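PDB 5HZD: terminal uridylyltransferase 1 from Trypanosoma brucei, which adds uridines to the 3' hydroxyl of guide RNAs, ribosomal RNAs and some messenger RNAs during mitochondrial RNA editing. Local coordinates for residues Phe410-Pro422 with Thr459-Glu471. Residues are numbered along the deposited sequence; the frame is centred on the assembly and turned at random.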
loop_
_atom_site.group_PDB
_atom_site.type_symbol
_atom_site.label_atom_id
_atom_site.label_comp_id
_atom_site.label_asym_id
_atom_site.label_seq_id
_atom_site.Cartn_x
_atom_site.Cartn_y
_atom_site.Cartn_z
ATOM N N PHE A 410 0.525 6.903 -26.182
ATOM C CA PHE A 410 -0.648 6.125 -25.765
ATOM C C PHE A 410 -1.948 6.749 -26.274
ATOM O O PHE A 410 -2.155 7.963 -26.158
ATOM C CB PHE A 410 -0.687 5.970 -24.229
ATOM C CG PHE A 410 -1.837 5.131 -23.779
ATOM C CD1 PHE A 410 -1.835 3.767 -24.028
ATOM C CD2 PHE A 410 -2.939 5.711 -23.173
ATOM C CE1 PHE A 410 -2.928 2.969 -23.673
ATOM C CE2 PHE A 410 -4.047 4.926 -22.816
ATOM C CZ PHE A 410 -4.048 3.562 -23.075
ATOM N N ASP A 411 -2.836 5.906 -26.807
ATOM C CA ASP A 411 -4.091 6.402 -27.377
ATOM C C ASP A 411 -5.161 6.417 -26.292
ATOM O O ASP A 411 -5.929 5.459 -26.144
ATOM C CB ASP A 411 -4.526 5.541 -28.550
ATOM C CG ASP A 411 -5.680 6.153 -29.326
ATOM O OD1 ASP A 411 -6.392 7.039 -28.780
ATOM O OD2 ASP A 411 -5.853 5.759 -30.497
ATOM N N TRP A 412 -5.222 7.517 -25.562
ATOM C CA TRP A 412 -6.198 7.635 -24.467
ATOM C C TRP A 412 -7.627 7.605 -24.975
ATOM O O TRP A 412 -8.555 7.256 -24.230
ATOM C CB TRP A 412 -6.002 8.921 -23.690
ATOM C CG TRP A 412 -4.773 8.997 -22.797
ATOM C CD1 TRP A 412 -3.623 9.689 -23.068
ATOM C CD2 TRP A 412 -4.609 8.443 -21.481
ATOM N NE1 TRP A 412 -2.748 9.600 -22.006
ATOM C CE2 TRP A 412 -3.322 8.840 -21.019
ATOM C CE3 TRP A 412 -5.419 7.664 -20.642
ATOM C CZ2 TRP A 412 -2.833 8.496 -19.756
ATOM C CZ3 TRP A 412 -4.927 7.299 -19.392
ATOM C CH2 TRP A 412 -3.635 7.715 -18.953
ATOM N N GLY A 413 -7.822 7.972 -26.240
ATOM C CA GLY A 413 -9.166 8.087 -26.781
ATOM C C GLY A 413 -9.777 6.739 -27.083
ATOM O O GLY A 413 -10.999 6.565 -26.947
ATOM N N HIS A 414 -8.938 5.775 -27.475
ATOM C CA HIS A 414 -9.451 4.497 -27.958
ATOM C C HIS A 414 -8.975 3.256 -27.219
ATOM O O HIS A 414 -9.590 2.187 -27.364
ATOM C CB HIS A 414 -9.170 4.342 -29.449
ATOM C CG HIS A 414 -9.858 5.381 -30.265
ATOM N ND1 HIS A 414 -11.229 5.406 -30.416
ATOM C CD2 HIS A 414 -9.382 6.466 -30.916
ATOM C CE1 HIS A 414 -11.565 6.449 -31.158
ATOM N NE2 HIS A 414 -10.463 7.106 -31.475
ATOM N N ASN A 415 -7.900 3.378 -26.439
ATOM C CA ASN A 415 -7.305 2.213 -25.801
ATOM C C ASN A 415 -7.365 2.263 -24.281
ATOM O O ASN A 415 -7.707 3.280 -23.697
ATOM C CB ASN A 415 -5.850 2.059 -26.250
ATOM C CG ASN A 415 -5.731 1.673 -27.726
ATOM O OD1 ASN A 415 -6.684 1.148 -28.349
ATOM N ND2 ASN A 415 -4.546 1.902 -28.291
ATOM N N VAL A 416 -7.019 1.148 -23.662
ATOM C CA VAL A 416 -7.127 1.006 -22.219
ATOM C C VAL A 416 -5.782 0.553 -21.692
ATOM O O VAL A 416 -5.165 -0.353 -22.252
ATOM C CB VAL A 416 -8.140 -0.111 -21.891
ATOM C CG1 VAL A 416 -8.207 -0.363 -20.355
ATOM C CG2 VAL A 416 -9.532 0.209 -22.490
ATOM N N ILE A 417 -5.331 1.165 -20.603
ATOM C CA ILE A 417 -4.119 0.705 -19.899
ATOM C C ILE A 417 -4.487 -0.582 -19.183
ATOM O O ILE A 417 -5.309 -0.574 -18.263
ATOM C CB ILE A 417 -3.669 1.788 -18.909
ATOM C CG1 ILE A 417 -3.306 3.084 -19.670
ATOM C CG2 ILE A 417 -2.462 1.318 -18.089
ATOM C CD1 ILE A 417 -2.895 4.277 -18.777
ATOM N N SER A 418 -3.939 -1.711 -19.621
ATOM C CA SER A 418 -4.390 -2.984 -19.083
ATOM C C SER A 418 -3.272 -4.001 -19.066
ATOM O O SER A 418 -2.522 -4.138 -20.047
ATOM C CB SER A 418 -5.556 -3.548 -19.917
ATOM O OG SER A 418 -5.909 -4.821 -19.381
ATOM N N LEU A 419 -3.144 -4.689 -17.930
ATOM C CA LEU A 419 -2.182 -5.790 -17.799
ATOM C C LEU A 419 -2.875 -7.127 -17.990
ATOM O O LEU A 419 -2.260 -8.179 -17.826
ATOM C CB LEU A 419 -1.508 -5.753 -16.412
ATOM C CG LEU A 419 -0.836 -4.433 -16.050
ATOM C CD1 LEU A 419 -0.303 -4.567 -14.624
ATOM C CD2 LEU A 419 0.252 -4.194 -17.053
ATOM N N ASN A 420 -4.147 -7.140 -18.396
ATOM C CA ASN A 420 -4.850 -8.412 -18.468
ATOM C C ASN A 420 -4.574 -9.186 -19.737
ATOM O O ASN A 420 -4.998 -10.347 -19.864
ATOM C CB ASN A 420 -6.362 -8.212 -18.346
ATOM C CG ASN A 420 -6.777 -7.873 -16.950
ATOM O OD1 ASN A 420 -6.673 -6.743 -16.534
ATOM N ND2 ASN A 420 -7.212 -8.876 -16.195
ATOM N N ARG A 421 -3.899 -8.542 -20.678
ATOM C CA ARG A 421 -3.446 -9.204 -21.909
ATOM C C ARG A 421 -2.200 -8.470 -22.351
ATOM O O ARG A 421 -2.023 -7.307 -22.007
ATOM C CB ARG A 421 -4.553 -9.172 -22.983
ATOM C CG ARG A 421 -4.994 -7.771 -23.404
ATOM C CD ARG A 421 -6.402 -7.795 -24.035
ATOM N NE ARG A 421 -7.362 -8.510 -23.206
ATOM C CZ ARG A 421 -7.970 -7.992 -22.138
ATOM N NH1 ARG A 421 -7.713 -6.746 -21.716
ATOM N NH2 ARG A 421 -8.814 -8.746 -21.449
ATOM N N PRO A 422 -1.311 -9.135 -23.111
ATOM C CA PRO A 422 -0.025 -8.528 -23.475
ATOM C C PRO A 422 -0.083 -7.508 -24.600
ATOM O O PRO A 422 0.774 -6.631 -24.674
ATOM C CB PRO A 422 0.797 -9.745 -23.948
ATOM C CG PRO A 422 -0.218 -10.751 -24.397
ATOM C CD PRO A 422 -1.387 -10.566 -23.460
ATOM N N THR A 459 -20.409 6.502 -14.944
ATOM C CA THR A 459 -19.134 5.809 -14.993
ATOM C C THR A 459 -18.454 6.352 -16.236
ATOM O O THR A 459 -19.001 6.266 -17.327
ATOM C CB THR A 459 -19.385 4.312 -15.161
ATOM O OG1 THR A 459 -20.039 3.820 -13.980
ATOM C CG2 THR A 459 -18.078 3.591 -15.360
ATOM N N ARG A 460 -17.262 6.925 -16.068
ATOM C CA ARG A 460 -16.586 7.615 -17.170
ATOM C C ARG A 460 -15.558 6.671 -17.780
ATOM O O ARG A 460 -14.977 5.824 -17.076
ATOM C CB ARG A 460 -15.838 8.845 -16.659
ATOM C CG ARG A 460 -16.754 9.940 -16.118
ATOM C CD ARG A 460 -17.637 10.475 -17.214
ATOM N NE ARG A 460 -18.338 11.691 -16.802
ATOM C CZ ARG A 460 -19.212 12.346 -17.536
ATOM N NH1 ARG A 460 -19.530 11.937 -18.777
ATOM N NH2 ARG A 460 -19.774 13.426 -17.039
ATOM N N TYR A 461 -15.381 6.805 -19.097
ATOM C CA TYR A 461 -14.412 6.003 -19.842
ATOM C C TYR A 461 -13.537 6.925 -20.677
ATOM O O TYR A 461 -13.159 6.603 -21.806
ATOM C CB TYR A 461 -15.132 5.003 -20.761
ATOM C CG TYR A 461 -15.951 3.955 -20.028
ATOM C CD1 TYR A 461 -15.387 3.185 -19.025
ATOM C CD2 TYR A 461 -17.284 3.727 -20.360
ATOM C CE1 TYR A 461 -16.121 2.218 -18.356
ATOM C CE2 TYR A 461 -18.036 2.763 -19.687
ATOM C CZ TYR A 461 -17.438 2.003 -18.700
ATOM O OH TYR A 461 -18.175 1.045 -18.028
ATOM N N GLU A 462 -13.221 8.094 -20.121
ATOM C CA GLU A 462 -12.323 9.030 -20.770
ATOM C C GLU A 462 -10.892 8.552 -20.677
ATOM O O GLU A 462 -10.188 8.434 -21.700
ATOM C CB GLU A 462 -12.433 10.386 -20.079
ATOM C CG GLU A 462 -11.834 11.524 -20.854
ATOM C CD GLU A 462 -12.573 11.883 -22.143
ATOM O OE1 GLU A 462 -13.835 11.851 -22.217
ATOM O OE2 GLU A 462 -11.857 12.219 -23.106
ATOM N N LEU A 463 -10.451 8.317 -19.448
ATOM C CA LEU A 463 -9.148 7.710 -19.216
ATOM C C LEU A 463 -9.395 6.334 -18.645
ATOM O O LEU A 463 -10.034 6.209 -17.582
ATOM C CB LEU A 463 -8.355 8.527 -18.195
ATOM C CG LEU A 463 -8.195 10.023 -18.448
ATOM C CD1 LEU A 463 -7.202 10.580 -17.425
ATOM C CD2 LEU A 463 -7.696 10.263 -19.865
ATOM N N CYS A 464 -8.921 5.292 -19.324
ATOM C CA CYS A 464 -9.268 3.937 -18.909
ATOM C C CYS A 464 -8.079 3.121 -18.445
ATOM O O CYS A 464 -7.088 2.981 -19.179
ATOM C CB CYS A 464 -9.933 3.194 -20.071
ATOM S SG CYS A 464 -11.534 3.906 -20.503
ATOM N N ILE A 465 -8.189 2.558 -17.239
ATOM C CA ILE A 465 -7.173 1.657 -16.698
ATOM C C ILE A 465 -7.960 0.458 -16.169
ATOM O O ILE A 465 -8.843 0.615 -15.304
ATOM C CB ILE A 465 -6.412 2.317 -15.538
ATOM C CG1 ILE A 465 -5.680 3.562 -16.037
ATOM C CG2 ILE A 465 -5.418 1.332 -14.963
ATOM C CD1 ILE A 465 -4.901 4.269 -14.903
ATOM N N GLU A 466 -7.691 -0.717 -16.721
ATOM C CA GLU A 466 -8.422 -1.919 -16.327
ATOM C C GLU A 466 -7.858 -2.461 -15.009
ATOM O O GLU A 466 -6.636 -2.661 -14.871
ATOM C CB GLU A 466 -8.327 -2.971 -17.445
ATOM C CG GLU A 466 -9.070 -4.298 -17.119
ATOM C CD GLU A 466 -9.199 -5.289 -18.277
ATOM O OE1 GLU A 466 -8.429 -5.256 -19.270
ATOM O OE2 GLU A 466 -10.116 -6.141 -18.203
ATOM N N ASP A 467 -8.726 -2.696 -14.018
ATOM C CA ASP A 467 -8.277 -3.354 -12.787
ATOM C C ASP A 467 -7.930 -4.818 -13.093
ATOM O O ASP A 467 -8.709 -5.542 -13.737
ATOM C CB ASP A 467 -9.380 -3.308 -11.727
ATOM C CG ASP A 467 -8.918 -3.839 -10.401
ATOM O OD1 ASP A 467 -8.828 -5.066 -10.253
ATOM O OD2 ASP A 467 -8.667 -3.038 -9.498
ATOM N N PRO A 468 -6.737 -5.271 -12.661
ATOM C CA PRO A 468 -6.300 -6.621 -13.017
ATOM C C PRO A 468 -7.235 -7.748 -12.566
ATOM O O PRO A 468 -7.398 -8.716 -13.311
ATOM C CB PRO A 468 -4.957 -6.734 -12.290
ATOM C CG PRO A 468 -4.420 -5.346 -12.344
ATOM C CD PRO A 468 -5.641 -4.472 -12.092
ATOM N N TYR A 469 -7.850 -7.618 -11.392
ATOM C CA TYR A 469 -8.643 -8.746 -10.853
ATOM C C TYR A 469 -10.140 -8.496 -10.725
ATOM O O TYR A 469 -10.924 -9.441 -10.561
ATOM C CB TYR A 469 -8.060 -9.228 -9.518
ATOM C CG TYR A 469 -6.642 -9.749 -9.652
ATOM C CD1 TYR A 469 -6.360 -10.899 -10.406
ATOM C CD2 TYR A 469 -5.590 -9.081 -9.042
ATOM C CE1 TYR A 469 -5.062 -11.366 -10.548
ATOM C CE2 TYR A 469 -4.291 -9.539 -9.172
ATOM C CZ TYR A 469 -4.040 -10.663 -9.924
ATOM O OH TYR A 469 -2.762 -11.119 -10.036
ATOM N N GLU A 470 -10.558 -7.245 -10.820
ATOM C CA GLU A 470 -11.994 -6.967 -10.880
ATOM C C GLU A 470 -12.445 -6.657 -12.314
ATOM O O GLU A 470 -12.175 -5.564 -12.836
ATOM C CB GLU A 470 -12.342 -5.832 -9.932
ATOM C CG GLU A 470 -13.837 -5.553 -9.854
ATOM C CD GLU A 470 -14.245 -4.876 -8.553
ATOM O OE1 GLU A 470 -15.297 -4.192 -8.542
ATOM O OE2 GLU A 470 -13.523 -5.043 -7.540
ATOM N N GLU A 471 -13.166 -7.570 -12.952
ATOM C CA GLU A 471 -13.636 -7.261 -14.301
ATOM C C GLU A 471 -14.668 -6.130 -14.306
ATOM O O GLU A 471 -15.414 -5.909 -13.342
ATOM C CB GLU A 471 -14.162 -8.483 -15.052
ATOM C CG GLU A 471 -14.105 -8.316 -16.575
ATOM C CD GLU A 471 -14.804 -9.453 -17.313
ATOM O OE1 GLU A 471 -15.109 -9.297 -18.521
ATOM O OE2 GLU A 471 -15.049 -10.509 -16.684
HETATM O O HOH W 1 -8.044 5.574 -22.016
HETATM O O HOH W 2 -4.936 -4.526 -15.844
HETATM O O HOH W 3 -10.913 -8.025 -19.641
#
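Glu466 stands with CG opposite its backbone N (chi1 180°) and runs on fully extended, which carries its carboxylate across to Ser418, whose OG is likewise swung away from its own N (chi1 177°). The hydroxyl donates to Glu466 OE1 at 2.6 Å, on the anti side of that oxygen, while Arg421 NH1 takes the syn lone pair at 3.0 Å in a salt bridge with guanidinium and carboxylate nearly coplanar, 19° apart. OE1 is gripped twice and a water joins OE2 to Arg421 NH2, so the carboxylate's rotation is probably restricted; Ser418 OG in turn accepts from Asn420 N in an ST turn, and Arg421 NH1 has a second partner in Thr425 OG1. The backbones behind them illustrate a single parallel beta bridge: Ile417 N bonds Cys464 O at 2.9 Å, and Glu466 N returns to Ile417 O at 2.8 Å. Ile465 begins the stretch assigned as the nucleotide recognition motif, and the bridge ties it to the segment following helix 385-409. Further along, Asn420 ND2 donates to Pro468 O (2.9 Å), which lies close to the plane of the Asn420 amide, and Pro468 packs on Tyr337, a UTP-binding residue. One water links Leu419 N, Asn420 OD1 and Glu466 O. At the other end, Leu463 CD2 presses against Trp412 CE3 at 3.5 Å.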